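Long-range contact in GDP-mannose-dependent alpha-(1-6)-phosphatidylinositol monomannoside mannosyltransferase (Corynebacterium glutamicum, PDB 3OKP), which is a glycosyltransferase of the GT-B fold, built of two Rossmann-like domains, the C-terminal one holding bound guanosine-5'-diphosphate-alpha-D-mannose: residues T188-A202 / M266-M278. Sequence-based numbering, arbitrary orientation.
With GDD (guanosine-5'-diphosphate-alpha-D-mannose), chain B.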
loop_
_atom_site.group_PDB
_atom_site.type_symbol
_atom_site.label_atom_id
_atom_site.label_comp_id
_atom_site.label_asym_id
_atom_site.label_seq_id
_atom_site.Cartn_x
_atom_site.Cartn_y
_atom_site.Cartn_z
ATOM N N THR A 188 19.771 -9.864 -14.946
ATOM C CA THR A 188 19.440 -9.845 -13.517
ATOM C C THR A 188 19.701 -11.212 -12.876
ATOM O O THR A 188 20.314 -11.299 -11.811
ATOM C CB THR A 188 17.972 -9.395 -13.277
ATOM O OG1 THR A 188 17.793 -8.066 -13.781
ATOM C CG2 THR A 188 17.614 -9.414 -11.794
ATOM N N ARG A 189 19.249 -12.272 -13.545
ATOM C CA ARG A 189 19.446 -13.640 -13.064
ATOM C C ARG A 189 20.927 -13.996 -12.943
ATOM O O ARG A 189 21.345 -14.590 -11.946
ATOM C CB ARG A 189 18.704 -14.633 -13.961
ATOM C CG ARG A 189 17.225 -14.725 -13.644
ATOM C CD ARG A 189 16.397 -15.201 -14.827
ATOM N NE ARG A 189 15.022 -15.474 -14.411
ATOM C CZ ARG A 189 14.575 -16.664 -14.022
ATOM N NH1 ARG A 189 15.384 -17.720 -14.012
ATOM N NH2 ARG A 189 13.309 -16.803 -13.651
ATOM N N LYS A 190 21.715 -13.609 -13.946
ATOM C CA LYS A 190 23.162 -13.829 -13.925
ATOM C C LYS A 190 23.851 -13.050 -12.802
ATOM O O LYS A 190 24.798 -13.548 -12.192
ATOM C CB LYS A 190 23.787 -13.492 -15.281
ATOM C CG LYS A 190 23.487 -14.519 -16.371
ATOM C CD LYS A 190 24.271 -14.230 -17.643
ATOM C CE LYS A 190 23.888 -15.193 -18.760
ATOM N NZ LYS A 190 22.492 -14.975 -19.235
ATOM N N LYS A 191 23.365 -11.836 -12.535
ATOM C CA LYS A 191 23.838 -11.025 -11.409
ATOM C C LYS A 191 23.628 -11.753 -10.078
ATOM O O LYS A 191 24.474 -11.681 -9.181
ATOM C CB LYS A 191 23.135 -9.658 -11.397
ATOM C CG LYS A 191 23.626 -8.697 -10.313
ATOM C CD LYS A 191 22.886 -7.360 -10.369
ATOM C CE LYS A 191 23.486 -6.348 -9.399
ATOM N NZ LYS A 191 23.180 -6.673 -7.977
ATOM N N LEU A 192 22.505 -12.464 -9.972
ATOM C CA LEU A 192 22.154 -13.228 -8.774
ATOM C C LEU A 192 22.852 -14.592 -8.716
ATOM O O LEU A 192 22.725 -15.321 -7.726
ATOM C CB LEU A 192 20.632 -13.415 -8.691
ATOM C CG LEU A 192 19.758 -12.174 -8.458
ATOM C CD1 LEU A 192 18.362 -12.380 -9.020
ATOM C CD2 LEU A 192 19.697 -11.800 -6.983
ATOM N N GLY A 193 23.582 -14.930 -9.777
ATOM C CA GLY A 193 24.278 -16.211 -9.869
ATOM C C GLY A 193 23.379 -17.327 -10.364
ATOM O O GLY A 193 23.636 -18.505 -10.101
ATOM N N PHE A 194 22.321 -16.950 -11.080
ATOM C CA PHE A 194 21.362 -17.899 -11.645
ATOM C C PHE A 194 21.426 -17.855 -13.174
ATOM O O PHE A 194 22.214 -17.103 -13.747
ATOM C CB PHE A 194 19.929 -17.580 -11.184
ATOM C CG PHE A 194 19.755 -17.473 -9.685
ATOM C CD1 PHE A 194 20.459 -18.301 -8.810
ATOM C CD2 PHE A 194 18.844 -16.566 -9.156
ATOM C CE1 PHE A 194 20.282 -18.199 -7.434
ATOM C CE2 PHE A 194 18.658 -16.457 -7.779
ATOM C CZ PHE A 194 19.378 -17.276 -6.917
ATOM N N THR A 195 20.586 -18.656 -13.827
ATOM C CA THR A 195 20.522 -18.694 -15.290
ATOM C C THR A 195 19.090 -18.469 -15.790
ATOM O O THR A 195 18.181 -18.204 -15.002
ATOM C CB THR A 195 21.051 -20.037 -15.855
ATOM O OG1 THR A 195 20.152 -21.093 -15.506
ATOM C CG2 THR A 195 22.447 -20.357 -15.322
ATOM N N ASP A 196 18.900 -18.580 -17.104
ATOM C CA ASP A 196 17.574 -18.475 -17.717
ATOM C C ASP A 196 16.638 -19.604 -17.273
ATOM O O ASP A 196 15.415 -19.464 -17.341
ATOM C CB ASP A 196 17.687 -18.467 -19.247
ATOM C CG ASP A 196 18.250 -17.160 -19.796
ATOM O OD1 ASP A 196 18.434 -16.193 -19.025
ATOM O OD2 ASP A 196 18.511 -17.103 -21.015
ATOM N N THR A 197 17.218 -20.713 -16.814
ATOM C CA THR A 197 16.442 -21.906 -16.467
ATOM C C THR A 197 16.096 -22.030 -14.980
ATOM O O THR A 197 15.246 -22.845 -14.611
ATOM C CB THR A 197 17.140 -23.206 -16.942
ATOM O OG1 THR A 197 18.449 -23.296 -16.362
ATOM C CG2 THR A 197 17.251 -23.237 -18.463
ATOM N N THR A 198 16.742 -21.223 -14.137
ATOM C CA THR A 198 16.516 -21.263 -12.686
ATOM C C THR A 198 15.065 -20.926 -12.322
ATOM O O THR A 198 14.563 -19.870 -12.712
ATOM C CB THR A 198 17.463 -20.293 -11.933
ATOM O OG1 THR A 198 18.804 -20.452 -12.413
ATOM C CG2 THR A 198 17.432 -20.549 -10.425
ATOM N N PRO A 199 14.386 -21.829 -11.579
ATOM C CA PRO A 199 13.062 -21.514 -11.049
ATOM C C PRO A 199 13.205 -20.517 -9.902
ATOM O O PRO A 199 13.910 -20.788 -8.928
ATOM C CB PRO A 199 12.544 -22.871 -10.531
ATOM C CG PRO A 199 13.506 -23.904 -11.052
ATOM C CD PRO A 199 14.809 -23.186 -11.199
ATOM N N VAL A 200 12.559 -19.363 -10.034
ATOM C CA VAL A 200 12.732 -18.275 -9.077
ATOM C C VAL A 200 11.395 -17.835 -8.483
ATOM O O VAL A 200 10.486 -17.408 -9.209
ATOM C CB VAL A 200 13.460 -17.057 -9.714
ATOM C CG1 VAL A 200 13.542 -15.897 -8.725
ATOM C CG2 VAL A 200 14.859 -17.445 -10.193
ATOM N N ILE A 201 11.293 -17.952 -7.161
ATOM C CA ILE A 201 10.147 -17.467 -6.402
ATOM C C ILE A 201 10.601 -16.262 -5.585
ATOM O O ILE A 201 11.546 -16.357 -4.795
ATOM C CB ILE A 201 9.583 -18.546 -5.439
ATOM C CG1 ILE A 201 9.301 -19.856 -6.187
ATOM C CG2 ILE A 201 8.328 -18.026 -4.723
ATOM C CD1 ILE A 201 9.297 -21.104 -5.292
ATOM N N ALA A 202 9.937 -15.129 -5.789
ATOM C CA ALA A 202 10.297 -13.901 -5.085
ATOM C C ALA A 202 9.270 -13.536 -4.019
ATOM O O ALA A 202 8.060 -13.604 -4.254
ATOM C CB ALA A 202 10.474 -12.752 -6.069
ATOM N N MET A 266 15.472 -4.085 -6.449
ATOM C CA MET A 266 14.302 -4.833 -5.990
ATOM C C MET A 266 13.341 -5.081 -7.153
ATOM O O MET A 266 12.841 -6.195 -7.322
ATOM C CB MET A 266 13.577 -4.063 -4.882
ATOM C CG MET A 266 12.641 -4.918 -4.037
ATOM S SD MET A 266 11.021 -4.202 -3.653
ATOM C CE MET A 266 11.148 -2.514 -4.255
ATOM N N ILE A 267 13.094 -4.034 -7.943
ATOM C CA ILE A 267 12.233 -4.113 -9.128
ATOM C C ILE A 267 12.781 -5.103 -10.165
ATOM O O ILE A 267 12.040 -5.956 -10.665
ATOM C CB ILE A 267 11.991 -2.708 -9.766
ATOM C CG1 ILE A 267 11.217 -1.809 -8.793
ATOM C CG2 ILE A 267 11.246 -2.826 -11.106
ATOM C CD1 ILE A 267 11.071 -0.355 -9.237
ATOM N N ASN A 268 14.075 -4.991 -10.471
ATOM C CA ASN A 268 14.737 -5.879 -11.432
ATOM C C ASN A 268 14.637 -7.349 -11.021
ATOM O O ASN A 268 14.350 -8.217 -11.849
ATOM C CB ASN A 268 16.208 -5.483 -11.612
ATOM C CG ASN A 268 16.380 -4.134 -12.301
ATOM O OD1 ASN A 268 15.470 -3.634 -12.965
ATOM N ND2 ASN A 268 17.561 -3.546 -12.153
ATOM N N THR A 269 14.867 -7.605 -9.735
ATOM C CA THR A 269 14.754 -8.939 -9.149
ATOM C C THR A 269 13.311 -9.455 -9.229
ATOM O O THR A 269 13.075 -10.601 -9.625
ATOM C CB THR A 269 15.255 -8.930 -7.687
ATOM O OG1 THR A 269 16.606 -8.448 -7.655
ATOM C CG2 THR A 269 15.203 -10.326 -7.067
ATOM N N LEU A 270 12.358 -8.599 -8.863
ATOM C CA LEU A 270 10.938 -8.935 -8.944
ATOM C C LEU A 270 10.542 -9.322 -10.372
ATOM O O LEU A 270 9.964 -10.388 -10.594
ATOM C CB LEU A 270 10.079 -7.768 -8.430
ATOM C CG LEU A 270 8.546 -7.823 -8.525
ATOM C CD1 LEU A 270 7.970 -9.081 -7.885
ATOM C CD2 LEU A 270 7.929 -6.580 -7.897
ATOM N N ALA A 271 10.888 -8.467 -11.335
ATOM C CA ALA A 271 10.519 -8.670 -12.738
ATOM C C ALA A 271 11.158 -9.914 -13.370
ATOM O O ALA A 271 10.637 -10.454 -14.350
ATOM C CB ALA A 271 10.852 -7.423 -13.552
ATOM N N ALA A 272 12.274 -10.365 -12.802
ATOM C CA ALA A 272 12.998 -11.530 -13.315
ATOM C C ALA A 272 12.501 -12.862 -12.731
ATOM O O ALA A 272 12.872 -13.935 -13.214
ATOM C CB ALA A 272 14.499 -11.368 -13.080
ATOM N N ALA A 273 11.658 -12.784 -11.703
ATOM C CA ALA A 273 11.123 -13.975 -11.036
ATOM C C ALA A 273 10.059 -14.691 -11.867
ATOM O O ALA A 273 9.381 -14.080 -12.698
ATOM C CB ALA A 273 10.561 -13.608 -9.666
ATOM N N ASP A 274 9.919 -15.991 -11.630
ATOM C CA ASP A 274 8.870 -16.787 -12.258
ATOM C C ASP A 274 7.539 -16.634 -11.516
ATOM O O ASP A 274 6.475 -16.594 -12.135
ATOM C CB ASP A 274 9.289 -18.259 -12.321
ATOM C CG ASP A 274 10.497 -18.484 -13.219
ATOM O OD1 ASP A 274 10.382 -18.256 -14.442
ATOM O OD2 ASP A 274 11.563 -18.890 -12.702
ATOM N N ILE A 275 7.612 -16.553 -10.189
ATOM C CA ILE A 275 6.429 -16.411 -9.339
ATOM C C ILE A 275 6.721 -15.408 -8.224
ATOM O O ILE A 275 7.819 -15.404 -7.665
ATOM C CB ILE A 275 6.015 -17.770 -8.687
ATOM C CG1 ILE A 275 5.798 -18.859 -9.746
ATOM C CG2 ILE A 275 4.760 -17.612 -7.815
ATOM C CD1 ILE A 275 5.706 -20.271 -9.170
ATOM N N PHE A 276 5.743 -14.555 -7.921
ATOM C CA PHE A 276 5.758 -13.773 -6.687
ATOM C C PHE A 276 4.810 -14.428 -5.691
ATOM O O PHE A 276 3.646 -14.684 -6.005
ATOM C CB PHE A 276 5.355 -12.309 -6.916
ATOM C CG PHE A 276 5.292 -11.494 -5.641
ATOM C CD1 PHE A 276 4.111 -11.423 -4.895
ATOM C CD2 PHE A 276 6.417 -10.817 -5.177
ATOM C CE1 PHE A 276 4.057 -10.689 -3.708
ATOM C CE2 PHE A 276 6.371 -10.075 -3.998
ATOM C CZ PHE A 276 5.189 -10.014 -3.260
ATOM N N ALA A 277 5.313 -14.693 -4.490
ATOM C CA ALA A 277 4.512 -15.326 -3.449
ATOM C C ALA A 277 4.667 -14.600 -2.119
ATOM O O ALA A 277 5.784 -14.294 -1.689
ATOM C CB ALA A 277 4.886 -16.799 -3.309
ATOM N N MET A 278 3.534 -14.313 -1.485
ATOM C CA MET A 278 3.508 -13.757 -0.136
ATOM C C MET A 278 2.190 -14.193 0.499
ATOM O O MET A 278 1.178 -13.504 0.364
ATOM C CB MET A 278 3.656 -12.226 -0.155
ATOM C CG MET A 278 4.052 -11.614 1.189
ATOM S SD MET A 278 2.653 -11.183 2.251
ATOM C CE MET A 278 2.206 -9.577 1.595
HETATM N N2 GDD B . 13.234 -0.641 -1.654
HETATM C C2 GDD B . 12.685 -1.726 -1.054
HETATM N N1 GDD B . 13.478 -2.755 -0.669
HETATM N N3 GDD B . 11.349 -1.772 -0.846
HETATM C C4 GDD B . 10.783 -2.854 -0.247
HETATM C C5 GDD B . 11.579 -3.914 0.155
HETATM C C6 GDD B . 12.951 -3.849 -0.068
HETATM O O6 GDD B . 13.694 -4.788 0.284
HETATM N N7 GDD B . 10.770 -4.837 0.715
HETATM C C8 GDD B . 9.505 -4.358 0.662
HETATM N N9 GDD B . 9.520 -3.150 0.077
HETATM C "C1'" GDD B . 8.356 -2.268 -0.194
HETATM C "C2'" GDD B . 7.485 -2.851 -1.295
HETATM O "O2'" GDD B . 7.969 -2.501 -2.595
HETATM C "C3'" GDD B . 6.123 -2.255 -0.999
HETATM O "O3'" GDD B . 5.954 -1.024 -1.711
HETATM C "C4'" GDD B . 6.131 -1.987 0.504
HETATM O "O4'" GDD B . 7.492 -2.114 0.937
HETATM C "C5'" GDD B . 5.252 -2.980 1.262
HETATM O "O5'" GDD B . 3.937 -2.453 1.460
HETATM P PA GDD B . 2.784 -3.308 1.672
HETATM O O1A GDD B . 1.744 -2.618 1.591
HETATM O O2A GDD B . 2.737 -4.203 0.792
HETATM O O3A GDD B . 2.839 -3.949 2.974
HETATM P PB GDD B . 3.029 -3.252 4.235
HETATM O O2B GDD B . 2.444 -2.147 4.235
HETATM O O3B GDD B . 2.571 -3.956 5.160
HETATM O O1B GDD B . 4.437 -3.054 4.479
HETATM O O HOH W 1 15.096 -7.758 -14.358
#
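Strands 200-202 and 275-278 pair in parallel, their axes 4.7 Å apart at closest, with Ile-201 opposite Ile-275 and Ala-202 opposite Phe-276. Ala-202 N bonds to Ile-275 O (2.8 Å), and Ala-277 N to Ala-202 O. Where the pairing begins, Val-200 O accepts from both Asp-274 N and Ile-275 N. At this N-terminal start Arg-189 reaches across from helix 182-191, its chain extended from CG to NE, and grips the Ala-272 carbonyl side-on: NE and NH2 each lie 2.9 Å from Ala-272 O, tying Arg-189 to the backbone that leads from helix 263-272 into strand 275-278. NH2 forms a salt bridge to Asp-274 OD2 (2.9 Å); the oxygen lies in the guanidinium plane, whereas NH2 meets it from above the carboxylate plane, the planes 66° apart. The same OD2 receives Val-200 N on its anti lone pair. NH1 binds Thr-195 O and Thr-198 O; five bonds thus fix the guanidinium's rotation and tie in turn 195-198, with Val-200 CG2 against one face, offset toward its rim. Between the two helices, OG1 of Thr-188 stands anti to the carbonyl carbon (chi1 -61°), which turns CG2 onto Asn-268 O (3.5 Å) and Ala-272 CB; a water links OG1, also bonded to Asp-184 O, to Asn-268 O. On the face of Ala-202 and Phe-276, Ala-202 CB meets Ala-273 CB at 3.7 Å; on that of Ile-201 and Ile-275, Ile-201 CG2 touches Ala-277 CB. These strands are the central pair of the C-terminal Rossmann-like sheet, flanked by 231-235 and 306-308; helix 294-301 packs on Phe-276, and Met-266 lies against guanosine-5'-diphosphate-alpha-D-mannose.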